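Local coordinates for protein halotolerant alpha-type carbonic anhydrase (dCA II) (PDB 1Y7W) that catalyses, as a zinc enzyme of the alpha carbonic anhydrase family, the reversible hydration of carbon dioxide to bicarbonate, and tolerates high salt, at residues Phe30-Leu35 against Thr232-Asp237; Lys122-Ile127 against Thr163-Val168; Ser136-Asn141 against Val240-Phe245. One frame throughout, in Å; residues are numbered along the deposited sequence.

Contact 1 of 3, residues Phe30-Leu35 against Thr232-Asp237. With ACY (acetic acid), chain E.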
loop_
_atom_site.group_PDB
_atom_site.type_symbol
_atom_site.label_atom_id
_atom_site.label_comp_id
_atom_site.label_asym_id
_atom_site.label_seq_id
_atom_site.Cartn_x
_atom_site.Cartn_y
_atom_site.Cartn_z
ATOM N N PHE A 30 -13.738 -0.084 12.930
ATOM C CA PHE A 30 -15.184 -0.144 13.097
ATOM C C PHE A 30 -15.666 1.139 13.795
ATOM O O PHE A 30 -16.785 1.566 13.550
ATOM C CB PHE A 30 -15.586 -1.381 13.970
ATOM C CG PHE A 30 -17.066 -1.559 14.151
ATOM C CD1 PHE A 30 -17.914 -1.771 13.077
ATOM C CD2 PHE A 30 -17.603 -1.618 15.443
ATOM C CE1 PHE A 30 -19.277 -2.056 13.285
ATOM C CE2 PHE A 30 -18.951 -1.889 15.649
ATOM C CZ PHE A 30 -19.777 -2.106 14.562
ATOM N N ASP A 31 -14.841 1.655 14.686
ATOM C CA ASP A 31 -15.121 2.871 15.489
ATOM C C ASP A 31 -14.835 4.218 14.820
ATOM O O ASP A 31 -15.363 5.266 15.262
ATOM C CB ASP A 31 -14.333 2.849 16.827
ATOM C CG ASP A 31 -12.834 2.646 16.660
ATOM O OD1 ASP A 31 -12.363 2.029 15.681
ATOM O OD2 ASP A 31 -12.098 3.110 17.552
ATOM N N TRP A 32 -14.039 4.190 13.765
ATOM C CA TRP A 32 -13.620 5.435 13.092
ATOM C C TRP A 32 -14.719 6.388 12.624
ATOM O O TRP A 32 -14.619 7.598 12.881
ATOM C CB TRP A 32 -12.730 5.142 11.866
ATOM C CG TRP A 32 -11.391 4.563 12.211
ATOM C CD1 TRP A 32 -10.862 4.350 13.450
ATOM C CD2 TRP A 32 -10.478 4.008 11.279
ATOM N NE1 TRP A 32 -9.653 3.668 13.351
ATOM C CE2 TRP A 32 -9.407 3.430 12.027
ATOM C CE3 TRP A 32 -10.472 3.911 9.881
ATOM C CZ2 TRP A 32 -8.348 2.770 11.419
ATOM C CZ3 TRP A 32 -9.410 3.248 9.277
ATOM C CH2 TRP A 32 -8.366 2.691 10.050
ATOM N N PRO A 33 -15.748 5.874 11.931
ATOM C CA PRO A 33 -16.828 6.745 11.453
ATOM C C PRO A 33 -17.615 7.457 12.581
ATOM O O PRO A 33 -18.248 8.513 12.371
ATOM C CB PRO A 33 -17.720 5.797 10.681
ATOM C CG PRO A 33 -16.788 4.635 10.270
ATOM C CD PRO A 33 -15.968 4.476 11.519
ATOM N N GLY A 34 -17.593 6.878 13.774
ATOM C CA GLY A 34 -18.339 7.450 14.877
ATOM C C GLY A 34 -17.547 8.327 15.822
ATOM O O GLY A 34 -18.147 8.958 16.719
ATOM N N LEU A 35 -16.232 8.417 15.659
ATOM C CA LEU A 35 -15.438 9.233 16.560
ATOM C C LEU A 35 -15.849 10.694 16.442
ATOM O O LEU A 35 -16.008 11.216 15.343
ATOM C CB LEU A 35 -13.965 9.113 16.279
ATOM C CG LEU A 35 -13.418 7.689 16.417
ATOM C CD1 LEU A 35 -12.012 7.673 15.935
ATOM C CD2 LEU A 35 -13.549 7.219 17.892
ATOM N N THR A 232 -7.148 3.962 3.303
ATOM C CA THR A 232 -7.650 2.983 4.298
ATOM C C THR A 232 -7.308 3.435 5.738
ATOM O O THR A 232 -7.411 2.669 6.673
ATOM C CB THR A 232 -7.093 1.561 4.023
ATOM O OG1 THR A 232 -5.671 1.589 4.178
ATOM C CG2 THR A 232 -7.462 1.090 2.599
ATOM N N THR A 233 -6.887 4.702 5.896
ATOM C CA THR A 233 -6.627 5.285 7.188
ATOM C C THR A 233 -7.398 6.594 7.189
ATOM O O THR A 233 -7.667 7.147 6.095
ATOM C CB THR A 233 -5.124 5.676 7.396
ATOM O OG1 THR A 233 -4.680 6.509 6.311
ATOM C CG2 THR A 233 -4.228 4.402 7.445
ATOM N N PRO A 234 -7.784 7.092 8.378
ATOM C CA PRO A 234 -8.527 8.385 8.384
ATOM C C PRO A 234 -7.630 9.472 7.708
ATOM O O PRO A 234 -6.428 9.431 7.903
ATOM C CB PRO A 234 -8.704 8.669 9.864
ATOM C CG PRO A 234 -8.929 7.240 10.478
ATOM C CD PRO A 234 -7.853 6.417 9.719
ATOM N N GLY A 235 -8.186 10.480 7.014
ATOM C CA GLY A 235 -9.628 10.698 6.871
ATOM C C GLY A 235 -10.412 9.873 5.841
ATOM O O GLY A 235 -11.505 10.282 5.482
ATOM N N CYS A 236 -9.856 8.748 5.340
ATOM C CA CYS A 236 -10.558 7.874 4.400
ATOM C C CYS A 236 -10.981 8.581 3.112
ATOM O O CYS A 236 -11.979 8.230 2.520
ATOM C CB CYS A 236 -11.816 7.326 5.063
ATOM S SG CYS A 236 -11.462 6.496 6.648
ATOM N N ASP A 237 -10.228 9.592 2.701
ATOM C CA ASP A 237 -10.589 10.321 1.484
ATOM C C ASP A 237 -10.834 9.413 0.295
ATOM O O ASP A 237 -9.993 8.597 -0.020
ATOM C CB ASP A 237 -9.448 11.250 1.015
ATOM C CG ASP A 237 -8.777 12.042 2.144
ATOM O OD1 ASP A 237 -8.954 11.785 3.356
ATOM O OD2 ASP A 237 -7.984 12.937 1.800
HETATM C C ACY E . -3.548 3.912 1.477
HETATM O O ACY E . -2.741 2.881 1.426
HETATM O OXT ACY E . -4.577 3.928 2.163
HETATM C CH3 ACY E . -3.108 5.101 0.648
#
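With CG anti to its own carbonyl carbon (chi1 -68°), W32 swings its indole away from the turn 30-35 toward 232-237, the six-membered ring leading. P234 covers one face of this ring, the two side chains crossing at about a right angle: its CD lies 3.6 Å from the centroid of the W32 six-membered ring and 12° off the normal, a CH-pi contact. P234 CG also lies over the indole, 3.7 Å from W32 CD2. T232 comes from another direction, its carbonyl O sitting in the ring plane at the edge, 3.3 Å from W32 CZ3. C236 SG approaches obliquely, 4.3 Å from W32 CE3, and is tied by its disulfide to C46. The five-membered ring is held as well, since NE1 donates to the carbonyl O of D24, and W32 forms an edge-to-face pair with Y23. Within 232-237 the chain reverses through a cis peptide between P234 and G235, closed by a C236 N to T233 O bond of 2.8 Å. At the other end T232 N donates to OXT of the bound acetic acid at 2.8 Å, a nearly straight bond (167°), while T232 OG1 bonds E137. W32 thus packs an N-terminal turn against the loop whose threonine borders the zinc, and T232, linked to a buried glutamate, is consistent with the gatekeeping threonine of the alpha carbonic anhydrase active site.

Contact 2 of 3, residues Lys122-Ile127 against Thr163-Val168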
loop_
_atom_site.group_PDB
_atom_site.type_symbol
_atom_site.label_atom_id
_atom_site.label_comp_id
_atom_site.label_asym_id
_atom_site.label_seq_id
_atom_site.Cartn_x
_atom_site.Cartn_y
_atom_site.Cartn_z
ATOM N N LYS A 122 -3.155 10.896 -17.071
ATOM C CA LYS A 122 -2.354 11.540 -16.046
ATOM C C LYS A 122 -1.148 10.700 -15.678
ATOM O O LYS A 122 -1.183 9.482 -15.744
ATOM C CB LYS A 122 -3.183 11.795 -14.807
ATOM C CG LYS A 122 -4.317 12.820 -14.998
ATOM C CD LYS A 122 -5.151 12.848 -13.726
ATOM C CE LYS A 122 -6.330 13.873 -13.816
ATOM N NZ LYS A 122 -6.149 15.087 -12.956
ATOM N N SER A 123 -0.054 11.353 -15.303
ATOM C CA SER A 123 1.165 10.615 -14.878
ATOM C C SER A 123 1.124 10.508 -13.348
ATOM O O SER A 123 0.638 11.436 -12.682
ATOM C CB SER A 123 2.416 11.409 -15.290
ATOM O OG SER A 123 2.624 11.261 -16.677
ATOM N N PHE A 124 1.616 9.394 -12.800
ATOM C CA PHE A 124 1.610 9.214 -11.359
ATOM C C PHE A 124 3.010 9.061 -10.783
ATOM O O PHE A 124 3.832 8.336 -11.312
ATOM C CB PHE A 124 0.737 8.003 -11.014
ATOM C CG PHE A 124 -0.717 8.338 -11.097
ATOM C CD1 PHE A 124 -1.405 8.779 -9.971
ATOM C CD2 PHE A 124 -1.364 8.369 -12.349
ATOM C CE1 PHE A 124 -2.738 9.251 -10.081
ATOM C CE2 PHE A 124 -2.710 8.844 -12.459
ATOM C CZ PHE A 124 -3.371 9.272 -11.324
ATOM N N VAL A 125 3.250 9.784 -9.701
ATOM C CA VAL A 125 4.558 9.767 -9.054
ATOM C C VAL A 125 4.528 8.939 -7.741
ATOM O O VAL A 125 3.793 9.272 -6.861
ATOM C CB VAL A 125 4.974 11.218 -8.682
ATOM C CG1 VAL A 125 6.350 11.228 -8.048
ATOM C CG2 VAL A 125 4.903 12.128 -10.006
ATOM N N PRO A 126 5.296 7.860 -7.650
ATOM C CA PRO A 126 5.345 7.054 -6.411
ATOM C C PRO A 126 5.879 7.978 -5.310
ATOM O O PRO A 126 6.921 8.648 -5.516
ATOM C CB PRO A 126 6.355 5.956 -6.736
ATOM C CG PRO A 126 6.214 5.790 -8.243
ATOM C CD PRO A 126 6.082 7.244 -8.728
ATOM N N ILE A 127 5.183 8.046 -4.166
ATOM C CA ILE A 127 5.648 8.930 -3.101
ATOM C C ILE A 127 6.100 8.172 -1.827
ATOM O O ILE A 127 6.818 8.720 -0.992
ATOM C CB ILE A 127 4.603 10.041 -2.751
ATOM C CG1 ILE A 127 3.228 9.420 -2.524
ATOM C CG2 ILE A 127 4.529 11.113 -3.940
ATOM C CD1 ILE A 127 2.239 10.353 -1.811
ATOM N N THR A 163 -6.017 17.433 -2.116
ATOM C CA THR A 163 -7.119 16.758 -2.748
ATOM C C THR A 163 -6.708 16.017 -4.005
ATOM O O THR A 163 -7.565 15.648 -4.822
ATOM C CB THR A 163 -8.205 17.754 -3.133
ATOM O OG1 THR A 163 -7.672 18.665 -4.109
ATOM C CG2 THR A 163 -8.631 18.555 -1.889
ATOM N N ALA A 164 -5.402 15.792 -4.152
ATOM C CA ALA A 164 -4.860 15.141 -5.348
ATOM C C ALA A 164 -5.371 13.738 -5.641
ATOM O O ALA A 164 -5.664 12.959 -4.710
ATOM C CB ALA A 164 -3.308 15.099 -5.244
ATOM N N GLN A 165 -5.525 13.430 -6.929
ATOM C CA GLN A 165 -5.930 12.065 -7.306
ATOM C C GLN A 165 -4.739 11.151 -6.920
ATOM O O GLN A 165 -3.553 11.501 -7.214
ATOM C CB GLN A 165 -6.148 11.984 -8.819
ATOM C CG GLN A 165 -6.365 10.561 -9.259
ATOM C CD GLN A 165 -7.747 10.080 -8.839
ATOM O OE1 GLN A 165 -8.737 10.621 -9.318
ATOM N NE2 GLN A 165 -7.822 9.040 -7.966
ATOM N N LEU A 166 -5.030 10.031 -6.231
ATOM C CA LEU A 166 -3.986 9.071 -5.899
ATOM C C LEU A 166 -4.188 7.742 -6.649
ATOM O O LEU A 166 -5.296 7.443 -7.104
ATOM C CB LEU A 166 -3.971 8.757 -4.376
ATOM C CG LEU A 166 -3.812 9.962 -3.435
ATOM C CD1 LEU A 166 -3.761 9.482 -1.969
ATOM C CD2 LEU A 166 -2.463 10.667 -3.820
ATOM N N ALA A 167 -3.113 6.965 -6.805
ATOM C CA ALA A 167 -3.240 5.618 -7.402
ATOM C C ALA A 167 -2.441 4.740 -6.471
ATOM O O ALA A 167 -1.282 5.080 -6.157
ATOM C CB ALA A 167 -2.622 5.577 -8.790
ATOM N N VAL A 168 -3.026 3.640 -5.985
ATOM C CA VAL A 168 -2.264 2.795 -5.079
ATOM C C VAL A 168 -2.201 1.363 -5.634
ATOM O O VAL A 168 -3.207 0.827 -6.169
ATOM C CB VAL A 168 -2.859 2.816 -3.628
ATOM C CG1 VAL A 168 -2.077 1.781 -2.695
ATOM C CG2 VAL A 168 -2.774 4.267 -3.068
#
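F124 and A167 are the closest backbone pair, CA atoms 7.2 Å apart, yet no hydrogen bond joins the two segments, because strand 147-155 runs between strands 120-133 and 166-175 and the contact is made by side chains. The F124 ring reaches across with A167 CB over one face, 3.6 Å from F124 CD1 and offset from the ring centre in a CH-pi contact. The rim of the ring meets Q165: the CG of Q165 lies in the ring plane, 3.9 Å from F124 CZ, and Q165 O sits at the edge, 3.7 Å from F124 CE1. This belongs to the central mixed sheet of the alpha carbonic anhydrase fold, where M153 and E155 of the intervening strand also touch F124, and I117 of strand 114-117 covers it further. E155 joins both segments, taking a salt bridge from K122 NZ and a hydrogen bond from Q165 N. A serine in place of F124 would probably leave A167 CB and Q165 CG without their apolar partner and open a gap over strand 147-155. Q165 sends CG anti to its backbone N (chi1 172°) toward the ring, then bends at chi2 and turns its amide back along its own segment, to the first residue of strand 166-175. There NE2 donates to L166 O at 3.1 Å; the bond is nearly straight (168°), keeps close to the Q165 amide plane and fixes the amide's rotation.

Contact 3 of 3, residues Ser136-Asn141 against Val240-Phe245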
loop_
_atom_site.group_PDB
_atom_site.type_symbol
_atom_site.label_atom_id
_atom_site.label_comp_id
_atom_site.label_asym_id
_atom_site.label_seq_id
_atom_site.Cartn_x
_atom_site.Cartn_y
_atom_site.Cartn_z
ATOM N N SER A 136 -3.945 -8.857 5.985
ATOM C CA SER A 136 -4.073 -7.953 4.859
ATOM C C SER A 136 -5.371 -7.104 4.975
ATOM O O SER A 136 -6.332 -7.497 5.685
ATOM C CB SER A 136 -4.112 -8.739 3.546
ATOM O OG SER A 136 -5.205 -9.644 3.552
ATOM N N GLU A 137 -5.384 -5.936 4.322
ATOM C CA GLU A 137 -6.593 -5.090 4.295
ATOM C C GLU A 137 -7.560 -5.670 3.248
ATOM O O GLU A 137 -8.720 -6.008 3.552
ATOM C CB GLU A 137 -6.184 -3.646 3.955
ATOM C CG GLU A 137 -5.311 -3.088 5.070
ATOM C CD GLU A 137 -5.407 -1.563 5.186
ATOM O OE1 GLU A 137 -5.179 -0.871 4.169
ATOM O OE2 GLU A 137 -5.703 -1.075 6.279
ATOM N N HIS A 138 -7.117 -5.798 1.999
ATOM C CA HIS A 138 -8.017 -6.450 1.031
ATOM C C HIS A 138 -7.998 -7.970 1.265
ATOM O O HIS A 138 -7.044 -8.477 1.874
ATOM C CB HIS A 138 -7.573 -6.256 -0.420
ATOM C CG HIS A 138 -7.713 -4.850 -0.886
ATOM N ND1 HIS A 138 -6.757 -3.885 -0.612
ATOM C CD2 HIS A 138 -8.731 -4.216 -1.525
ATOM C CE1 HIS A 138 -7.191 -2.715 -1.059
ATOM N NE2 HIS A 138 -8.379 -2.884 -1.610
ATOM N N THR A 139 -9.075 -8.642 0.841
ATOM C CA THR A 139 -9.115 -10.103 0.860
ATOM C C THR A 139 -9.363 -10.482 -0.607
ATOM O O THR A 139 -9.842 -9.651 -1.392
ATOM C CB THR A 139 -10.262 -10.690 1.740
ATOM O OG1 THR A 139 -11.510 -10.096 1.386
ATOM C CG2 THR A 139 -9.972 -10.502 3.214
ATOM N N ILE A 140 -9.007 -11.717 -0.994
ATOM C CA ILE A 140 -9.210 -12.233 -2.341
ATOM C C ILE A 140 -10.031 -13.519 -2.128
ATOM O O ILE A 140 -9.607 -14.444 -1.420
ATOM C CB ILE A 140 -7.861 -12.555 -3.047
ATOM C CG1 ILE A 140 -7.004 -11.270 -3.133
ATOM C CG2 ILE A 140 -8.124 -12.987 -4.479
ATOM C CD1 ILE A 140 -5.615 -11.524 -3.801
ATOM N N ASN A 141 -11.212 -13.539 -2.728
ATOM C CA ASN A 141 -12.174 -14.616 -2.516
ATOM C C ASN A 141 -12.372 -14.921 -1.024
ATOM O O ASN A 141 -12.468 -16.074 -0.593
ATOM C CB ASN A 141 -11.786 -15.848 -3.362
ATOM C CG ASN A 141 -11.749 -15.501 -4.813
ATOM O OD1 ASN A 141 -12.683 -14.896 -5.309
ATOM N ND2 ASN A 141 -10.662 -15.819 -5.491
ATOM N N VAL A 240 -8.757 7.530 -4.388
ATOM C CA VAL A 240 -7.783 6.503 -4.775
ATOM C C VAL A 240 -8.196 5.538 -5.862
ATOM O O VAL A 240 -9.236 4.890 -5.746
ATOM C CB VAL A 240 -7.391 5.590 -3.574
ATOM C CG1 VAL A 240 -6.410 4.486 -4.049
ATOM C CG2 VAL A 240 -6.749 6.412 -2.483
ATOM N N LYS A 241 -7.381 5.421 -6.919
ATOM C CA LYS A 241 -7.647 4.400 -7.938
ATOM C C LYS A 241 -6.818 3.193 -7.411
ATOM O O LYS A 241 -5.578 3.265 -7.313
ATOM C CB LYS A 241 -7.113 4.825 -9.305
ATOM C CG LYS A 241 -7.795 6.051 -9.846
ATOM C CD LYS A 241 -9.316 5.970 -9.794
ATOM C CE LYS A 241 -9.912 7.133 -10.563
ATOM N NZ LYS A 241 -11.421 7.024 -10.472
ATOM N N TRP A 242 -7.507 2.101 -7.059
ATOM C CA TRP A 242 -6.833 0.945 -6.501
ATOM C C TRP A 242 -6.441 -0.066 -7.579
ATOM O O TRP A 242 -7.175 -0.266 -8.567
ATOM C CB TRP A 242 -7.747 0.247 -5.427
ATOM C CG TRP A 242 -7.628 0.900 -4.070
ATOM C CD1 TRP A 242 -8.450 1.868 -3.515
ATOM C CD2 TRP A 242 -6.600 0.667 -3.144
ATOM N NE1 TRP A 242 -7.983 2.234 -2.274
ATOM C CE2 TRP A 242 -6.839 1.503 -2.025
ATOM C CE3 TRP A 242 -5.480 -0.180 -3.142
ATOM C CZ2 TRP A 242 -6.000 1.511 -0.902
ATOM C CZ3 TRP A 242 -4.651 -0.186 -2.039
ATOM C CH2 TRP A 242 -4.918 0.668 -0.917
ATOM N N HIS A 243 -5.288 -0.700 -7.383
ATOM C CA HIS A 243 -4.807 -1.740 -8.302
ATOM C C HIS A 243 -4.299 -2.856 -7.363
ATOM O O HIS A 243 -3.184 -2.794 -6.858
ATOM C CB HIS A 243 -3.655 -1.223 -9.182
ATOM C CG HIS A 243 -3.937 0.080 -9.869
ATOM N ND1 HIS A 243 -4.025 1.280 -9.187
ATOM C CD2 HIS A 243 -4.190 0.367 -11.169
ATOM C CE1 HIS A 243 -4.345 2.242 -10.037
ATOM N NE2 HIS A 243 -4.454 1.718 -11.241
ATOM N N VAL A 244 -5.123 -3.865 -7.109
ATOM C CA VAL A 244 -4.734 -4.949 -6.217
ATOM C C VAL A 244 -4.297 -6.187 -7.022
ATOM O O VAL A 244 -5.129 -6.821 -7.655
ATOM C CB VAL A 244 -5.911 -5.293 -5.287
ATOM C CG1 VAL A 244 -5.491 -6.363 -4.306
ATOM C CG2 VAL A 244 -6.335 -4.041 -4.542
ATOM N N PHE A 245 -2.987 -6.473 -7.050
ATOM C CA PHE A 245 -2.456 -7.622 -7.785
ATOM C C PHE A 245 -2.917 -8.892 -7.128
ATOM O O PHE A 245 -2.771 -9.038 -5.957
ATOM C CB PHE A 245 -0.932 -7.526 -7.835
ATOM C CG PHE A 245 -0.493 -6.442 -8.755
ATOM C CD1 PHE A 245 -0.036 -6.752 -10.038
ATOM C CD2 PHE A 245 -0.717 -5.096 -8.416
ATOM C CE1 PHE A 245 0.209 -5.734 -11.000
ATOM C CE2 PHE A 245 -0.491 -4.057 -9.349
ATOM C CZ PHE A 245 -0.016 -4.385 -10.652
#
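H138, whose CG stands anti to its carbonyl carbon and so carries the imidazole toward strand 240-251, points the edge of that ring into the face of W242, CE1 leading, 3.7 Å from both CE3 and CZ3 of W242. The pair is edge-to-face, with the H138 ring and the W242 six-membered ring 4.9 Å apart at their centroids and their planes at 61°. V244 closes one face of the imidazole: its CG2, set anti to the V244 carbonyl carbon while CG1 lies anti to the backbone N (chi1 -177°), stands 3.7 Å from the centroid of the H138 ring, almost exactly over its centre. Both imidazole nitrogens are engaged beyond the segments, ND1 with E148 and NE2 with the hydroxyl of Y227, so a buried polar ring is satisfied at each nitrogen, which probably fixes its orientation. W242 and V244 lie on the same side of strand 240-251 in the central sheet of the alpha carbonic anhydrase fold, where the indole comes close to the zinc pocket. The tryptophan is sandwiched, with V240 CG1 over the face opposite H138, while its NE1 bonds the carbonyl of S230. S136 braces the backbone that presents the histidine: S136 OG donates to H138 O at 2.7 Å, meeting that carbonyl almost head-on (171°), and also bonds Y145 N. Farther along, I140 extends CD1 to 4.3 Å from F245 O.

In the fold
Contacts 1 and 3 meet beside the zinc held by H130, H132 and H150: the probable hydrogen bond that joins them spans 2.5 Å from T232 OG1 to E137 OE1, and T232 CG2 packs on W242. The side chain of T232 is about 4 Å from the metal and that of W242 about 5 Å. Contact 2 stands farther back, the side chain of L166 being about 10 Å from the zinc, but joins contact 3 through neighbouring strands 166-175 and 240-251: V168 N and K241 O are 2.9 Å apart, and V168 packs against W242. Centres lie about 17 Å apart for contacts 2 and 3, and about 21 Å for contacts 1 and 2, which do not touch.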